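Local structure of hypothetical protein TM1553 (Thermotoga maritima, 1VRM) at residues L111-F116 with N122-S127; I250-T255 with A286-R291. The protein belongs to the ApbE family, many of whose members attach FMN covalently to target proteins, and probably acts in the same way. All blocks are in the same frame, centred on the assembly; numbering follows the deposited sequence.

Contact 1 (L111-F116 with N122-S127)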
loop_
_atom_site.group_PDB
_atom_site.type_symbol
_atom_site.label_atom_id
_atom_site.label_comp_id
_atom_site.label_asym_id
_atom_site.label_seq_id
_atom_site.Cartn_x
_atom_site.Cartn_y
_atom_site.Cartn_z
ATOM N N LEU A 111 -3.143 -6.794 -13.721
ATOM C CA LEU A 111 -4.380 -6.376 -12.983
ATOM C C LEU A 111 -5.494 -6.149 -14.000
ATOM O O LEU A 111 -6.624 -6.540 -13.802
ATOM C CB LEU A 111 -4.139 -5.156 -12.129
ATOM C CG LEU A 111 -3.193 -5.456 -10.967
ATOM C CD1 LEU A 111 -2.792 -4.173 -10.324
ATOM C CD2 LEU A 111 -3.839 -6.350 -9.947
ATOM N N GLU A 112 -5.146 -5.563 -15.135
ATOM C CA GLU A 112 -6.137 -5.253 -16.165
ATOM C C GLU A 112 -6.710 -6.574 -16.765
ATOM O O GLU A 112 -7.919 -6.776 -16.953
ATOM C CB GLU A 112 -5.411 -4.369 -17.171
ATOM C CG GLU A 112 -6.185 -3.698 -18.159
ATOM C CD GLU A 112 -5.248 -2.945 -19.105
ATOM O OE1 GLU A 112 -4.352 -3.576 -19.701
ATOM O OE2 GLU A 112 -5.428 -1.737 -19.244
ATOM N N LEU A 113 -5.828 -7.545 -16.965
ATOM C CA LEU A 113 -6.209 -8.822 -17.502
ATOM C C LEU A 113 -7.149 -9.576 -16.590
ATOM O O LEU A 113 -8.131 -10.137 -17.026
ATOM C CB LEU A 113 -4.943 -9.632 -17.736
ATOM C CG LEU A 113 -5.002 -10.888 -18.590
ATOM C CD1 LEU A 113 -5.210 -10.495 -20.072
ATOM C CD2 LEU A 113 -3.736 -11.720 -18.350
ATOM N N TRP A 114 -6.835 -9.569 -15.297
ATOM C CA TRP A 114 -7.664 -10.230 -14.286
ATOM C C TRP A 114 -8.980 -9.480 -13.998
ATOM O O TRP A 114 -9.895 -10.016 -13.375
ATOM C CB TRP A 114 -6.854 -10.336 -12.971
ATOM C CG TRP A 114 -5.916 -11.432 -12.928
ATOM C CD1 TRP A 114 -4.607 -11.417 -13.318
ATOM C CD2 TRP A 114 -6.173 -12.748 -12.424
ATOM N NE1 TRP A 114 -4.034 -12.660 -13.123
ATOM C CE2 TRP A 114 -4.978 -13.495 -12.552
ATOM C CE3 TRP A 114 -7.327 -13.380 -11.907
ATOM C CZ2 TRP A 114 -4.905 -14.829 -12.190
ATOM C CZ3 TRP A 114 -7.238 -14.665 -11.515
ATOM C CH2 TRP A 114 -6.053 -15.410 -11.685
ATOM N N GLY A 115 -9.060 -8.227 -14.407
ATOM C CA GLY A 115 -10.266 -7.415 -14.201
ATOM C C GLY A 115 -10.280 -6.530 -12.965
ATOM O O GLY A 115 -11.299 -5.878 -12.656
ATOM N N PHE A 116 -9.177 -6.481 -12.241
ATOM C CA PHE A 116 -9.100 -5.702 -10.993
ATOM C C PHE A 116 -9.226 -4.193 -11.230
ATOM O O PHE A 116 -9.637 -3.477 -10.347
ATOM C CB PHE A 116 -7.894 -6.065 -10.164
ATOM C CG PHE A 116 -8.012 -7.400 -9.530
ATOM C CD1 PHE A 116 -8.943 -7.615 -8.503
ATOM C CD2 PHE A 116 -7.203 -8.454 -9.912
ATOM C CE1 PHE A 116 -9.028 -8.836 -7.916
ATOM C CE2 PHE A 116 -7.305 -9.656 -9.320
ATOM C CZ PHE A 116 -8.219 -9.868 -8.339
ATOM N N ASN A 122 -15.857 -7.645 -15.675
ATOM C CA ASN A 122 -14.537 -8.017 -16.224
ATOM C C ASN A 122 -13.712 -8.935 -15.318
ATOM O O ASN A 122 -12.718 -9.509 -15.765
ATOM C CB ASN A 122 -13.682 -6.798 -16.546
ATOM C CG ASN A 122 -14.392 -5.809 -17.420
ATOM O OD1 ASN A 122 -14.314 -4.588 -17.205
ATOM N ND2 ASN A 122 -15.105 -6.321 -18.412
ATOM N N LEU A 123 -14.101 -9.093 -14.058
ATOM C CA LEU A 123 -13.332 -9.972 -13.182
ATOM C C LEU A 123 -13.397 -11.396 -13.736
ATOM O O LEU A 123 -14.473 -11.935 -13.982
ATOM C CB LEU A 123 -13.845 -9.943 -11.747
ATOM C CG LEU A 123 -13.622 -8.640 -10.986
ATOM C CD1 LEU A 123 -14.549 -8.637 -9.770
ATOM C CD2 LEU A 123 -12.168 -8.469 -10.592
ATOM N N ARG A 124 -12.236 -12.003 -13.953
ATOM C CA ARG A 124 -12.166 -13.325 -14.550
ATOM C C ARG A 124 -10.831 -13.963 -14.270
ATOM O O ARG A 124 -9.891 -13.273 -13.932
ATOM C CB ARG A 124 -12.394 -13.257 -16.069
ATOM C CG ARG A 124 -11.301 -12.593 -16.838
ATOM C CD ARG A 124 -11.648 -12.501 -18.280
ATOM N NE ARG A 124 -10.566 -11.823 -18.941
ATOM C CZ ARG A 124 -9.593 -12.430 -19.602
ATOM N NH1 ARG A 124 -9.569 -13.737 -19.778
ATOM N NH2 ARG A 124 -8.632 -11.684 -20.125
ATOM N N VAL A 125 -10.768 -15.281 -14.436
ATOM C CA VAL A 125 -9.533 -16.027 -14.377
ATOM C C VAL A 125 -8.993 -16.150 -15.800
ATOM O O VAL A 125 -9.574 -16.872 -16.617
ATOM C CB VAL A 125 -9.709 -17.447 -13.775
ATOM C CG1 VAL A 125 -8.414 -18.163 -13.650
ATOM C CG2 VAL A 125 -10.458 -17.367 -12.393
ATOM N N PRO A 126 -7.917 -15.426 -16.117
ATOM C CA PRO A 126 -7.355 -15.511 -17.454
ATOM C C PRO A 126 -6.727 -16.872 -17.665
ATOM O O PRO A 126 -6.359 -17.533 -16.710
ATOM C CB PRO A 126 -6.276 -14.406 -17.449
ATOM C CG PRO A 126 -6.616 -13.515 -16.269
ATOM C CD PRO A 126 -7.122 -14.502 -15.276
ATOM N N SER A 127 -6.598 -17.307 -18.921
ATOM C CA SER A 127 -5.882 -18.548 -19.150
ATOM C C SER A 127 -4.389 -18.482 -18.877
ATOM O O SER A 127 -3.789 -17.388 -18.861
ATOM C CB SER A 127 -6.093 -18.987 -20.611
ATOM O OG SER A 127 -5.378 -18.108 -21.495
HETATM O O HOH W 1 -10.791 -9.085 -17.689
#

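Contact 2 (I250-T255 with A286-R291)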
loop_
_atom_site.group_PDB
_atom_site.type_symbol
_atom_site.label_atom_id
_atom_site.label_comp_id
_atom_site.label_asym_id
_atom_site.label_seq_id
_atom_site.Cartn_x
_atom_site.Cartn_y
_atom_site.Cartn_z
ATOM N N ILE A 250 -3.435 -9.357 -4.881
ATOM C CA ILE A 250 -1.983 -9.347 -4.595
ATOM C C ILE A 250 -1.321 -10.407 -5.461
ATOM O O ILE A 250 -1.073 -11.554 -5.081
ATOM C CB ILE A 250 -1.620 -9.536 -3.131
ATOM C CG1 ILE A 250 -2.439 -8.583 -2.260
ATOM C CG2 ILE A 250 -0.107 -9.280 -2.925
ATOM C CD1 ILE A 250 -2.317 -8.849 -0.770
ATOM N N LEU A 251 -0.999 -9.978 -6.679
ATOM C CA LEU A 251 -0.369 -10.884 -7.639
ATOM C C LEU A 251 1.115 -11.024 -7.369
ATOM O O LEU A 251 1.792 -10.060 -6.978
ATOM C CB LEU A 251 -0.601 -10.357 -9.066
ATOM C CG LEU A 251 -2.056 -10.101 -9.475
ATOM C CD1 LEU A 251 -2.199 -9.605 -10.951
ATOM C CD2 LEU A 251 -2.924 -11.305 -9.313
ATOM N N ASP A 252 1.616 -12.222 -7.544
ATOM C CA ASP A 252 3.063 -12.469 -7.611
ATOM C C ASP A 252 3.542 -11.985 -9.001
ATOM O O ASP A 252 3.200 -12.554 -10.019
ATOM C CB ASP A 252 3.339 -13.950 -7.396
ATOM C CG ASP A 252 4.828 -14.262 -7.360
ATOM O OD1 ASP A 252 5.636 -13.457 -7.903
ATOM O OD2 ASP A 252 5.164 -15.343 -6.813
ATOM N N PRO A 253 4.343 -10.903 -9.029
ATOM C CA PRO A 253 4.739 -10.420 -10.349
ATOM C C PRO A 253 5.560 -11.367 -11.198
ATOM O O PRO A 253 5.618 -11.161 -12.426
ATOM C CB PRO A 253 5.574 -9.161 -10.029
ATOM C CG PRO A 253 5.049 -8.715 -8.714
ATOM C CD PRO A 253 4.854 -10.001 -7.981
ATOM N N SER A 254 6.123 -12.408 -10.592
ATOM C CA SER A 254 6.943 -13.373 -11.347
ATOM C C SER A 254 6.071 -14.466 -11.953
ATOM O O SER A 254 6.520 -15.140 -12.872
ATOM C CB SER A 254 8.028 -13.982 -10.443
ATOM O OG SER A 254 7.450 -14.830 -9.451
ATOM N N THR A 255 4.845 -14.666 -11.448
ATOM C CA THR A 255 3.975 -15.728 -11.962
ATOM C C THR A 255 2.716 -15.216 -12.655
ATOM O O THR A 255 2.140 -15.912 -13.499
ATOM C CB THR A 255 3.500 -16.665 -10.854
ATOM O OG1 THR A 255 2.501 -16.049 -10.045
ATOM C CG2 THR A 255 4.689 -17.103 -10.023
ATOM N N ALA A 286 6.321 -14.441 1.394
ATOM C CA ALA A 286 6.154 -15.315 2.590
ATOM C C ALA A 286 5.561 -16.684 2.240
ATOM O O ALA A 286 5.681 -17.644 3.011
ATOM C CB ALA A 286 5.324 -14.652 3.638
ATOM N N GLY A 287 4.895 -16.787 1.101
ATOM C CA GLY A 287 4.371 -18.079 0.697
ATOM C C GLY A 287 5.449 -18.991 0.147
ATOM O O GLY A 287 5.196 -20.173 -0.061
ATOM N N LYS A 288 6.658 -18.477 -0.062
ATOM C CA LYS A 288 7.774 -19.292 -0.541
ATOM C C LYS A 288 8.759 -19.681 0.585
ATOM O O LYS A 288 9.186 -20.824 0.657
ATOM C CB LYS A 288 8.521 -18.556 -1.636
ATOM C CG LYS A 288 7.623 -18.165 -2.827
ATOM C CD LYS A 288 8.138 -16.957 -3.558
ATOM C CE LYS A 288 7.084 -16.483 -4.569
ATOM N NZ LYS A 288 7.522 -15.254 -5.237
ATOM N N ASP A 289 9.168 -18.712 1.399
ATOM C CA ASP A 289 10.084 -18.998 2.537
ATOM C C ASP A 289 9.757 -18.009 3.657
ATOM O O ASP A 289 10.407 -16.958 3.803
ATOM C CB ASP A 289 11.549 -18.938 2.066
ATOM C CG ASP A 289 12.549 -19.429 3.131
ATOM O OD1 ASP A 289 12.157 -19.559 4.318
ATOM O OD2 ASP A 289 13.703 -19.712 2.765
ATOM N N TRP A 290 8.728 -18.326 4.431
ATOM C CA TRP A 290 8.290 -17.424 5.479
ATOM C C TRP A 290 9.396 -17.198 6.525
ATOM O O TRP A 290 9.525 -16.111 7.076
ATOM C CB TRP A 290 6.988 -17.854 6.151
ATOM C CG TRP A 290 7.014 -19.066 7.032
ATOM C CD1 TRP A 290 6.578 -20.301 6.693
ATOM C CD2 TRP A 290 7.470 -19.164 8.394
ATOM N NE1 TRP A 290 6.704 -21.154 7.733
ATOM C CE2 TRP A 290 7.256 -20.508 8.799
ATOM C CE3 TRP A 290 8.034 -18.277 9.307
ATOM C CZ2 TRP A 290 7.573 -20.956 10.058
ATOM C CZ3 TRP A 290 8.334 -18.733 10.560
ATOM C CH2 TRP A 290 8.102 -20.062 10.923
ATOM N N ARG A 291 10.203 -18.224 6.820
ATOM C CA ARG A 291 11.237 -18.045 7.842
ATOM C C ARG A 291 12.261 -17.003 7.414
ATOM O O ARG A 291 12.727 -16.223 8.249
ATOM C CB ARG A 291 11.958 -19.395 8.114
ATOM C CG ARG A 291 11.122 -20.410 8.806
ATOM C CD ARG A 291 11.828 -21.743 8.928
ATOM N NE ARG A 291 11.000 -22.718 9.632
ATOM C CZ ARG A 291 9.968 -23.365 9.077
ATOM N NH1 ARG A 291 9.623 -23.188 7.802
ATOM N NH2 ARG A 291 9.282 -24.227 9.800
#

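Contact 1 (L111-F116 with N122-S127)
P126 lies over the indole of W114, its CD 3.4 Å from the centroid of the six-membered ring and only 9° off the ring normal, a CH-pi contact centred on the face. The same pyrrolidine also meets a leucine, its CB 3.8 Å from CD2 of L113. At the far rim of the indole, CG1 of V125 packs alongside W114 CH2. A single direct hydrogen bond joins the backbones, from R124 N to W114 O (3.1 Å, 162° at the hydrogen); the donor stands above the carbonyl plane. The CA of L123 adds a C-H...O contact to the same oxygen. These contacts fasten the loop N122-S127 onto the C-terminal end of helix 108-114, which closes in a Schellman motif. Its G115 has positive phi, and a CB there would collide with N122 O and with the carbonyl before it. A water donates to L113 O (2.9 Å) and to N122 O and accepts from R124 NE at the guanidinium edge. With CG of R124 set between its backbone N and carbonyl carbon (chi1 69°), the extended chain runs past L113 O, and NH2 goes on to a salt bridge with E130. Further out, W114 NE1 donates to G256 O, fixing the ring's rotation, while I131 of helix 128-135 touches both W114 and P126.

Contact 2 (I250-T255 with A286-R291)
A single ion pair carries almost the whole of this contact: NZ of K288 bonds to OD2 of D252 at 2.8 Å, although the nearest CA atoms, those of D252 and G287, stand 10.1 Å apart. D252 heads an Asx turn in the loop between strands 245-248 and 262-269, its OD1 accepting from S254 N at 2.9 Å, with an angle of 159° at the hydrogen. The hydroxyl OG of S254 donates to the same OD1 from the same face of the carboxylate, so two bonds grip one oxygen while the lysine takes the other. A first torsion that places CG anti to the backbone N (chi1 -176°) presents OD2 to the lysine. K288 approaches from the opposite direction, its chain extended beyond CG, and CE follows the ammonium to 3.2 Å from OD2. The lysine comes from an exposed, kinked part of helix 272-296, where its own backbone N lacks a bond to the preceding turn. D252, by contrast, is buried and also touches V284 of that helix. An alanine in place of D252 would probably leave the K288 ammonium without its mate and set the S254 hydroxyl free to turn. In the intact pair the ammonium meets OD2 from above the carboxylate plane, 36° out of it.

In the fold
Along the chain, helix 108-114 comes first, and contact 1 closes a short loop, with five residues between its segments, that runs on to helix 128-135. Contact 2 opens only later and spans 30 residues, which include strand 262-269 of the antiparallel sheet and the first part of helix 272-296. The two closures therefore follow in series, neither nested nor crossed, with their centres about 19 Å apart. They nevertheless touch: CD1 of L251 packs 3.8 Å from CD2 of L111 and also against W114. The loop 250-255 thus bridges helix 108-114, on which L251 packs, and helix 272-296, whose A286 and W290 pack on strand 303-308, while contact 1 joins helix 108-114 to helix 128-135.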